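Side-chain contacts in paenibacillus xanthan lyase (Paenibacillus, PDB 6F2P), which probably cleaves the polysaccharide xanthan by beta-elimination, as a lyase of polysaccharide lyase family 8: residues D7-K12 with N245-Q250; Y819-R824 with Y865-P870; D409-L414 with H425-V430. All coordinates share one frame; numbering follows the deposited sequence. Where two conformers were deposited one is given.

The three contacts show how one kind of side chain, the large aromatic ring, serves different parts of a multidomain enzyme. Contact 1 is partly buried and lies between a helix and an interhelical loop of the alpha-helical region, where a leucine meets a tryptophan and a lysine faces backbone carbonyls. Contact 3, wholly buried, sets a short helix against a strand within the super-sandwich region, through side chains alone. Contact 2 is also buried and joins two neighbouring strands of one sheet, so backbone bonds and ring packing work together. No two share a secondary-structure element; contacts 1 and 2 lie farthest apart, their centres about 68 Å from each other.

Contact 1: residues D7-K12 with N245-Q250; sequences DTLREK and NGSSWQ
Leu9 of helix 4-18 turns both of its methyl groups onto Ser247 and Trp249, in the loop between helices 229-244 and 256-267. The contact belongs to the alpha-helical part of a family 8 polysaccharide lyase, in which helical hairpins are arranged as an alpha/alpha toroid, and it shows how a helix packs on a link between two others.

The close-packed side is apolar. With CG beside the backbone N (chi1 -68°) and CD1 extended beyond it, Leu9 carries CD1 to the rim of the indole, 3.7 Å from Trp249 CZ3 and close to the ring plane; the two side chains cross obliquely. The other branch, CD2, lies 4.0 Å from Ser247 CB. Ile183 of helix 168-184 also touches Leu9, while Phe6 and helix 188-197 pack on Trp249, so Leu9 and Trp249 together pack among helices 4-18, 168-184 and 188-197.

Bonds within the loop fix its shape at Ser247 and Trp249. Ser247 OG accepts from Trp249 N at 2.8 Å, an ST turn within the type I turn that runs from Ser247 to Gln250, and it is also hydrogen-bonded to Leu244 O. Ser248 CB sits over the centre of one face of the indole, 4.0 Å above its plane.

The looser side is polar and partly exposed. Lys12, its chain extended, crosses to the end of helix 229-244, where NZ is hydrogen-bonded to Phe242 O and Ile243 O; a positive charge at that carboxyl end would probably be favourable for the helix dipole. Toward Asn245, the first residue to leave the helical conformation, the approach is weaker: Lys12 NZ is 3.4 Å from Asn245 O, at an angle too poor for a hydrogen bond.

Contact 2: residues Y819-R824 with Y865-P870; sequences YDVKSR and YSFTSP
Tyr819 and Phe867 share a side-chain torsion: each holds CG beside its own backbone N, at chi1 -58° and -52° respectively, and this swings the two rings together across neighbouring strands. The side chains cross at about a right angle, yet the ring planes make only 50° with one another, an oblique pairing with centroids 5.9 Å apart. The touch is made by Tyr819 CD2, which lies 3.5 Å from Phe867 CD1; seen from the tyrosine, that atom is at the edge of its ring and near its plane. Phe867 CE1 also comes to 4.1 Å from Tyr819 CB, so the phenylalanine covers the root of the tyrosine as well as its rim.

Phe867 is flanked by two further residues. Tyr865 CD2, from two residues earlier on the same strand, stands 3.4 Å above the centre of one face of the phenylalanine ring. At the ring edge, Val821 CG2 makes a more distant apolar contact, 4.4 Å from Phe867 CZ.

Beneath this cluster the backbones are tied by an antiparallel hydrogen-bonded pair. Tyr819 N donates to Tyr865 O at 3.0 Å, and Tyr865 N returns a bond of the same length to Tyr819 O. The phenol end of Tyr819 is hydrogen-bonded to Gln815 O.

Ile838 of strand 832-838, in a second sheet, touches Val821, Tyr865 and Phe867, and Tyr873 meets Phe867 edge-to-face. These three side chains therefore pack between two sheets, while Tyr819 lies beside them on Leu898 and Ile764. Such an aromatic and aliphatic layer is the core of a two-sheet antiparallel beta sandwich, here a calcium-bearing one, consistent with the folds of many carbohydrate-binding modules.

Contact 3: residues D409-L414 with H425-V430; sequences DGMTYL and HFWATV
Trp427, on a short, weakly bonded helix, reaches across to Met411 and Tyr413 on strand 411-415, within the super-sandwich region of the family 8 fold. The strand lies at one edge of a four-stranded antiparallel sheet, and Gly410 and Met411 opposite Ser385 form a G1 beta bulge at its start.

The apolar contacts come first. Met411 has CG anti to the backbone N (chi1 -175°) and a fully extended chain, which carries CE to 3.8 Å from Trp427 CH2; the two side chains approach from opposite directions. Within the helical turn, Phe426 CE2 lies 3.5 Å above the indole, over its centre.

The second kind is an aromatic edge contact. Tyr413 crosses Trp427 at about a right angle and lays OH in the indole plane, 3.5 Å from Trp427 CZ2, while its CE2 is 4.1 Å from the same atom.

Polar bonds lie around these rings. Trp427 NE1 is hydrogen-bonded to Asp278 OD2, from the alpha-helical region, so the indole ties two parts of the fold together. With an alanine in place of Trp427, Met411 CE and Tyr413 OH would probably face a gap, and Asp278 OD2 would be likely to lack its indole N-H partner. The helical turn itself is held at Phe426 O, which accepts from Thr429 N at 3.3 Å and Val430 N at 3.0 Å.

Contact 1: residues D7-K12 with N245-Q250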
loop_
_atom_site.group_PDB
_atom_site.type_symbol
_atom_site.label_atom_id
_atom_site.label_comp_id
_atom_site.label_asym_id
_atom_site.label_seq_id
_atom_site.Cartn_x
_atom_site.Cartn_y
_atom_site.Cartn_z
ATOM N N ASP A 7 7.413 20.755 -41.865
ATOM C CA ASP A 7 7.901 22.111 -41.634
ATOM C C ASP A 7 7.217 22.734 -40.430
ATOM O O ASP A 7 7.851 23.426 -39.637
ATOM C CB ASP A 7 7.692 23.009 -42.867
ATOM C CG ASP A 7 8.502 22.550 -44.075
ATOM O OD1 ASP A 7 9.649 22.078 -43.896
ATOM O OD2 ASP A 7 7.980 22.647 -45.210
ATOM N N THR A 8 5.924 22.472 -40.287
ATOM C CA THR A 8 5.141 23.065 -39.211
ATOM C C THR A 8 5.561 22.515 -37.859
ATOM O O THR A 8 5.729 23.269 -36.891
ATOM C CB THR A 8 3.643 22.814 -39.413
ATOM O OG1 THR A 8 3.211 23.480 -40.600
ATOM C CG2 THR A 8 2.866 23.369 -38.252
ATOM N N LEU A 9 5.729 21.196 -37.804
ATOM C CA LEU A 9 6.155 20.525 -36.585
ATOM C C LEU A 9 7.565 20.964 -36.217
ATOM O O LEU A 9 7.817 21.346 -35.074
ATOM C CB LEU A 9 6.096 19.005 -36.746
ATOM C CG LEU A 9 4.702 18.396 -36.871
ATOM C CD1 LEU A 9 4.790 16.880 -37.007
ATOM C CD2 LEU A 9 3.857 18.785 -35.674
ATOM N N ARG A 10 8.470 20.926 -37.195
ATOM C CA ARG A 10 9.859 21.327 -36.981
ATOM C C ARG A 10 9.950 22.736 -36.398
ATOM O O ARG A 10 10.769 22.999 -35.517
ATOM C CB ARG A 10 10.677 21.230 -38.272
ATOM C CG ARG A 10 12.170 21.492 -38.060
ATOM C CD ARG A 10 12.947 21.666 -39.369
ATOM N NE ARG A 10 12.436 22.793 -40.149
ATOM C CZ ARG A 10 11.765 22.670 -41.293
ATOM N NH1 ARG A 10 11.325 23.749 -41.924
ATOM N NH2 ARG A 10 11.535 21.469 -41.808
ATOM N N GLU A 11 9.084 23.628 -36.866
ATOM C CA GLU A 11 9.096 25.007 -36.389
ATOM C C GLU A 11 8.564 25.087 -34.977
ATOM O O GLU A 11 9.031 25.889 -34.161
ATOM C CB GLU A 11 8.291 25.903 -37.318
ATOM C CG GLU A 11 8.988 26.163 -38.641
ATOM C CD GLU A 11 8.065 26.736 -39.694
ATOM O OE1 GLU A 11 6.876 26.978 -39.391
ATOM O OE2 GLU A 11 8.533 26.945 -40.831
ATOM N N LYS A 12 7.577 24.247 -34.691
ATOM C CA LYS A 12 7.021 24.150 -33.352
ATOM C C LYS A 12 8.097 23.671 -32.373
ATOM O O LYS A 12 8.229 24.204 -31.272
ATOM C CB LYS A 12 5.852 23.184 -33.362
ATOM C CG LYS A 12 4.971 23.252 -32.144
ATOM C CD LYS A 12 4.102 22.021 -32.128
ATOM C CE LYS A 12 2.928 22.165 -31.194
ATOM N NZ LYS A 12 1.898 21.155 -31.582
ATOM N N ASN A 245 0.763 16.936 -31.139
ATOM C CA ASN A 245 -0.639 17.296 -30.945
ATOM C C ASN A 245 -1.233 18.072 -32.106
ATOM O O ASN A 245 -0.695 19.091 -32.516
ATOM C CB ASN A 245 -0.794 18.102 -29.658
ATOM C CG ASN A 245 -2.205 18.593 -29.443
ATOM O OD1 ASN A 245 -2.433 19.795 -29.307
ATOM N ND2 ASN A 245 -3.166 17.664 -29.412
ATOM N N GLY A 246 -2.349 17.581 -32.631
ATOM C CA GLY A 246 -3.002 18.230 -33.750
ATOM C C GLY A 246 -2.543 17.709 -35.100
ATOM O O GLY A 246 -3.189 17.967 -36.114
ATOM N N SER A 247 -1.442 16.961 -35.113
ATOM C CA SER A 247 -0.854 16.485 -36.360
ATOM C C SER A 247 -1.333 15.099 -36.742
ATOM O O SER A 247 -1.980 14.407 -35.961
ATOM C CB SER A 247 0.665 16.412 -36.241
ATOM O OG SER A 247 1.051 15.088 -35.911
ATOM N N SER A 248 -0.962 14.681 -37.944
ATOM C CA SER A 248 -1.298 13.356 -38.443
ATOM C C SER A 248 -0.772 12.261 -37.524
ATOM O O SER A 248 -1.312 11.165 -37.491
ATOM C CB SER A 248 -0.722 13.170 -39.846
ATOM O OG SER A 248 -1.022 14.278 -40.678
ATOM N N TRP A 249 0.283 12.561 -36.773
ATOM C CA TRP A 249 0.915 11.556 -35.923
ATOM C C TRP A 249 0.669 11.839 -34.448
ATOM O O TRP A 249 1.392 11.349 -33.584
ATOM C CB TRP A 249 2.418 11.455 -36.231
ATOM C CG TRP A 249 2.655 11.336 -37.710
ATOM C CD1 TRP A 249 2.513 10.212 -38.484
ATOM C CD2 TRP A 249 3.019 12.393 -38.604
ATOM N NE1 TRP A 249 2.784 10.509 -39.801
ATOM C CE2 TRP A 249 3.094 11.839 -39.900
ATOM C CE3 TRP A 249 3.297 13.753 -38.431
ATOM C CZ2 TRP A 249 3.435 12.600 -41.016
ATOM C CZ3 TRP A 249 3.634 14.510 -39.541
ATOM C CH2 TRP A 249 3.700 13.931 -40.817
ATOM N N GLN A 250 -0.369 12.614 -34.162
ATOM C CA GLN A 250 -0.713 12.914 -32.784
ATOM C C GLN A 250 -1.039 11.643 -32.018
ATOM O O GLN A 250 -1.365 10.605 -32.609
ATOM C CB GLN A 250 -1.901 13.851 -32.714
ATOM C CG GLN A 250 -3.224 13.154 -32.861
ATOM C CD GLN A 250 -4.320 14.122 -33.220
ATOM O OE1 GLN A 250 -4.872 14.056 -34.317
ATOM N NE2 GLN A 250 -4.633 15.041 -32.304
#

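Contact 2: residues Y819-R824 with Y865-P870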
loop_
_atom_site.group_PDB
_atom_site.type_symbol
_atom_site.label_atom_id
_atom_site.label_comp_id
_atom_site.label_asym_id
_atom_site.label_seq_id
_atom_site.Cartn_x
_atom_site.Cartn_y
_atom_site.Cartn_z
ATOM N N TYR A 819 -17.144 -29.046 12.598
ATOM C CA TYR A 819 -17.664 -29.604 11.361
ATOM C C TYR A 819 -16.846 -30.793 10.875
ATOM O O TYR A 819 -15.619 -30.837 11.008
ATOM C CB TYR A 819 -17.727 -28.533 10.262
ATOM C CG TYR A 819 -18.580 -27.336 10.612
ATOM C CD1 TYR A 819 -19.961 -27.372 10.465
ATOM C CD2 TYR A 819 -18.006 -26.171 11.095
ATOM C CE1 TYR A 819 -20.743 -26.279 10.789
ATOM C CE2 TYR A 819 -18.781 -25.072 11.422
ATOM C CZ TYR A 819 -20.144 -25.130 11.267
ATOM O OH TYR A 819 -20.907 -24.031 11.594
ATOM N N ASP A 820 -17.551 -31.765 10.317
ATOM C CA ASP A 820 -16.924 -32.871 9.622
ATOM C C ASP A 820 -16.541 -32.351 8.229
ATOM O O ASP A 820 -17.383 -31.820 7.503
ATOM C CB ASP A 820 -17.927 -34.023 9.537
ATOM C CG ASP A 820 -17.278 -35.343 9.217
ATOM O OD1 ASP A 820 -16.050 -35.467 9.412
ATOM O OD2 ASP A 820 -18.003 -36.261 8.777
ATOM N N VAL A 821 -15.267 -32.467 7.866
ATOM C CA VAL A 821 -14.807 -31.914 6.595
ATOM C C VAL A 821 -14.800 -32.941 5.470
ATOM O O VAL A 821 -14.068 -33.926 5.524
ATOM C CB VAL A 821 -13.412 -31.298 6.712
ATOM C CG1 VAL A 821 -12.973 -30.741 5.364
ATOM C CG2 VAL A 821 -13.419 -30.207 7.760
ATOM N N LYS A 822 -15.619 -32.695 4.451
ATOM C CA LYS A 822 -15.730 -33.583 3.300
ATOM C C LYS A 822 -15.239 -32.913 2.012
ATOM O O LYS A 822 -15.306 -31.692 1.858
ATOM C CB LYS A 822 -17.182 -34.040 3.120
ATOM C CG LYS A 822 -17.774 -34.737 4.333
ATOM C CD LYS A 822 -19.140 -35.363 4.040
ATOM C CE LYS A 822 -19.528 -36.346 5.140
ATOM N NZ LYS A 822 -20.862 -36.988 4.938
ATOM N N SER A 823 -14.746 -33.714 1.079
ATOM C CA SER A 823 -14.377 -33.183 -0.226
ATOM C C SER A 823 -14.913 -34.088 -1.323
ATOM O O SER A 823 -14.923 -35.308 -1.175
ATOM C CB SER A 823 -12.859 -33.036 -0.349
ATOM O OG SER A 823 -12.218 -34.296 -0.300
ATOM N N ARG A 824 -15.385 -33.487 -2.408
ATOM C CA ARG A 824 -15.877 -34.255 -3.545
ATOM C C ARG A 824 -14.777 -34.322 -4.589
ATOM O O ARG A 824 -14.297 -33.295 -5.057
ATOM C CB ARG A 824 -17.151 -33.639 -4.132
ATOM C CG ARG A 824 -17.805 -34.473 -5.220
ATOM C CD ARG A 824 -19.113 -33.846 -5.693
ATOM N NE ARG A 824 -20.051 -34.838 -6.215
ATOM C CZ ARG A 824 -20.342 -34.997 -7.503
ATOM N NH1 ARG A 824 -19.775 -34.227 -8.417
ATOM N NH2 ARG A 824 -21.209 -35.927 -7.877
ATOM N N TYR A 865 -13.055 -31.165 12.621
ATOM C CA TYR A 865 -12.260 -30.032 13.075
ATOM C C TYR A 865 -13.136 -29.017 13.791
ATOM O O TYR A 865 -14.286 -28.780 13.403
ATOM C CB TYR A 865 -11.576 -29.351 11.893
ATOM C CG TYR A 865 -10.541 -28.303 12.271
ATOM C CD1 TYR A 865 -9.211 -28.653 12.457
ATOM C CD2 TYR A 865 -10.893 -26.965 12.424
ATOM C CE1 TYR A 865 -8.261 -27.705 12.793
ATOM C CE2 TYR A 865 -9.950 -26.011 12.760
ATOM C CZ TYR A 865 -8.631 -26.387 12.943
ATOM O OH TYR A 865 -7.673 -25.445 13.273
ATOM N N SER A 866 -12.587 -28.404 14.832
ATOM C CA SER A 866 -13.345 -27.430 15.600
ATOM C C SER A 866 -12.963 -25.992 15.245
ATOM O O SER A 866 -11.828 -25.562 15.463
ATOM C CB SER A 866 -13.184 -27.685 17.095
ATOM O OG SER A 866 -14.035 -26.828 17.833
ATOM N N PHE A 867 -13.923 -25.263 14.681
ATOM C CA PHE A 867 -13.728 -23.872 14.309
ATOM C C PHE A 867 -14.359 -23.012 15.385
ATOM O O PHE A 867 -15.578 -22.839 15.417
ATOM C CB PHE A 867 -14.370 -23.583 12.956
ATOM C CG PHE A 867 -13.943 -24.536 11.867
ATOM C CD1 PHE A 867 -14.539 -25.789 11.741
ATOM C CD2 PHE A 867 -12.948 -24.177 10.962
ATOM C CE1 PHE A 867 -14.148 -26.667 10.736
ATOM C CE2 PHE A 867 -12.552 -25.051 9.956
ATOM C CZ PHE A 867 -13.155 -26.297 9.842
ATOM N N THR A 868 -13.515 -22.482 16.266
ATOM C CA THR A 868 -13.967 -21.817 17.486
ATOM C C THR A 868 -14.592 -20.464 17.190
ATOM O O THR A 868 -15.531 -20.039 17.863
ATOM C CB THR A 868 -12.796 -21.615 18.466
ATOM O OG1 THR A 868 -11.812 -20.764 17.865
ATOM C CG2 THR A 868 -12.150 -22.954 18.811
ATOM N N SER A 869 -14.064 -19.796 16.170
ATOM C CA SER A 869 -14.519 -18.468 15.786
ATOM C C SER A 869 -14.813 -18.437 14.287
ATOM O O SER A 869 -14.210 -19.187 13.514
ATOM C CB SER A 869 -13.455 -17.423 16.140
ATOM O OG SER A 869 -12.209 -17.761 15.556
ATOM N N PRO A 870 -15.748 -17.573 13.868
ATOM C CA PRO A 870 -16.068 -17.480 12.448
ATOM C C PRO A 870 -15.006 -16.638 11.753
ATOM O O PRO A 870 -14.540 -15.642 12.315
ATOM C CB PRO A 870 -17.410 -16.752 12.448
ATOM C CG PRO A 870 -17.354 -15.887 13.657
ATOM C CD PRO A 870 -16.539 -16.630 14.678
#

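Contact 3: residues D409-L414 with H425-V430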
loop_
_atom_site.group_PDB
_atom_site.type_symbol
_atom_site.label_atom_id
_atom_site.label_comp_id
_atom_site.label_asym_id
_atom_site.label_seq_id
_atom_site.Cartn_x
_atom_site.Cartn_y
_atom_site.Cartn_z
ATOM N N ASP A 409 13.488 3.885 6.823
ATOM C CA ASP A 409 13.314 3.250 8.126
ATOM C C ASP A 409 12.173 3.884 8.909
ATOM O O ASP A 409 12.311 4.190 10.095
ATOM C CB ASP A 409 14.610 3.345 8.933
ATOM C CG ASP A 409 15.647 2.334 8.497
ATOM O OD1 ASP A 409 15.475 1.710 7.423
ATOM O OD2 ASP A 409 16.644 2.167 9.232
ATOM N N GLY A 410 11.039 4.069 8.248
ATOM C CA GLY A 410 9.951 4.805 8.846
ATOM C C GLY A 410 10.379 6.246 9.052
ATOM O O GLY A 410 10.199 6.811 10.129
ATOM N N MET A 411 10.954 6.844 8.016
ATOM C CA MET A 411 11.394 8.228 8.093
ATOM C C MET A 411 10.221 9.165 7.894
ATOM O O MET A 411 9.336 8.894 7.090
ATOM C CB MET A 411 12.457 8.511 7.035
ATOM C CG MET A 411 13.060 9.901 7.116
ATOM S SD MET A 411 14.205 10.184 5.755
ATOM C CE MET A 411 14.551 11.936 5.981
ATOM N N THR A 412 10.221 10.274 8.622
ATOM C CA THR A 412 9.162 11.260 8.487
ATOM C C THR A 412 9.699 12.587 7.960
ATOM O O THR A 412 10.739 13.076 8.411
ATOM C CB THR A 412 8.441 11.490 9.829
ATOM O OG1 THR A 412 9.359 12.042 10.779
ATOM C CG2 THR A 412 7.937 10.182 10.364
ATOM N N TYR A 413 8.985 13.168 7.001
ATOM C CA TYR A 413 9.339 14.482 6.477
ATOM C C TYR A 413 8.253 15.473 6.846
ATOM O O TYR A 413 7.079 15.234 6.567
ATOM C CB TYR A 413 9.445 14.450 4.954
ATOM C CG TYR A 413 10.596 13.654 4.385
ATOM C CD1 TYR A 413 10.524 12.270 4.279
ATOM C CD2 TYR A 413 11.743 14.293 3.905
ATOM C CE1 TYR A 413 11.566 11.537 3.734
ATOM C CE2 TYR A 413 12.793 13.565 3.351
ATOM C CZ TYR A 413 12.693 12.190 3.270
ATOM O OH TYR A 413 13.721 11.454 2.733
ATOM N N LEU A 414 8.633 16.589 7.465
ATOM C CA LEU A 414 7.663 17.632 7.796
ATOM C C LEU A 414 7.899 18.882 6.962
ATOM O O LEU A 414 8.968 19.489 7.025
ATOM C CB LEU A 414 7.710 17.970 9.278
ATOM C CG LEU A 414 6.717 19.038 9.734
ATOM C CD1 LEU A 414 5.266 18.547 9.628
ATOM C CD2 LEU A 414 7.040 19.441 11.157
ATOM N N HIS A 425 21.633 22.306 0.827
ATOM C CA HIS A 425 22.623 21.353 1.331
ATOM C C HIS A 425 22.228 20.603 2.592
ATOM O O HIS A 425 23.101 20.135 3.325
ATOM C CB HIS A 425 23.991 22.011 1.524
ATOM C CG HIS A 425 24.461 22.758 0.321
ATOM N ND1 HIS A 425 24.676 22.148 -0.896
ATOM C CD2 HIS A 425 24.719 24.076 0.133
ATOM C CE1 HIS A 425 25.059 23.052 -1.780
ATOM N NE2 HIS A 425 25.095 24.229 -1.178
ATOM N N PHE A 426 20.925 20.474 2.835
ATOM C CA PHE A 426 20.430 19.600 3.897
ATOM C C PHE A 426 21.124 18.222 3.890
ATOM O O PHE A 426 21.698 17.797 4.899
ATOM C CB PHE A 426 18.904 19.425 3.806
ATOM C CG PHE A 426 18.375 18.297 4.651
ATOM C CD1 PHE A 426 18.036 18.515 5.977
ATOM C CD2 PHE A 426 18.246 17.013 4.129
ATOM C CE1 PHE A 426 17.582 17.489 6.762
ATOM C CE2 PHE A 426 17.787 15.979 4.911
ATOM C CZ PHE A 426 17.446 16.219 6.233
ATOM N N TRP A 427 21.088 17.544 2.745
ATOM C CA TRP A 427 21.561 16.162 2.652
ATOM C C TRP A 427 23.063 15.957 2.810
ATOM O O TRP A 427 23.501 14.860 3.155
ATOM C CB TRP A 427 21.100 15.518 1.340
ATOM C CG TRP A 427 19.647 15.145 1.342
ATOM C CD1 TRP A 427 18.648 15.740 0.628
ATOM C CD2 TRP A 427 19.028 14.108 2.109
ATOM N NE1 TRP A 427 17.446 15.126 0.889
ATOM C CE2 TRP A 427 17.651 14.123 1.798
ATOM C CE3 TRP A 427 19.504 13.161 3.025
ATOM C CZ2 TRP A 427 16.746 13.230 2.368
ATOM C CZ3 TRP A 427 18.602 12.279 3.592
ATOM C CH2 TRP A 427 17.236 12.318 3.258
ATOM N N ALA A 428 23.853 16.996 2.555
ATOM C CA ALA A 428 25.307 16.855 2.615
ATOM C C ALA A 428 25.860 17.202 3.989
ATOM O O ALA A 428 27.060 17.059 4.229
ATOM C CB ALA A 428 25.980 17.700 1.533
ATOM N N THR A 429 24.984 17.647 4.887
ATOM C CA THR A 429 25.393 18.060 6.231
ATOM C C THR A 429 24.704 17.286 7.353
ATOM O O THR A 429 25.303 17.077 8.406
ATOM C CB THR A 429 25.129 19.554 6.470
ATOM O OG1 THR A 429 23.802 19.869 6.034
ATOM C CG2 THR A 429 26.123 20.414 5.706
ATOM N N VAL A 430 23.449 16.879 7.135
ATOM C CA VAL A 430 22.664 16.187 8.164
ATOM C C VAL A 430 23.331 14.888 8.629
ATOM O O VAL A 430 24.053 14.240 7.871
ATOM C CB VAL A 430 21.214 15.885 7.680
ATOM C CG1 VAL A 430 21.208 14.771 6.644
ATOM C CG2 VAL A 430 20.316 15.508 8.847
#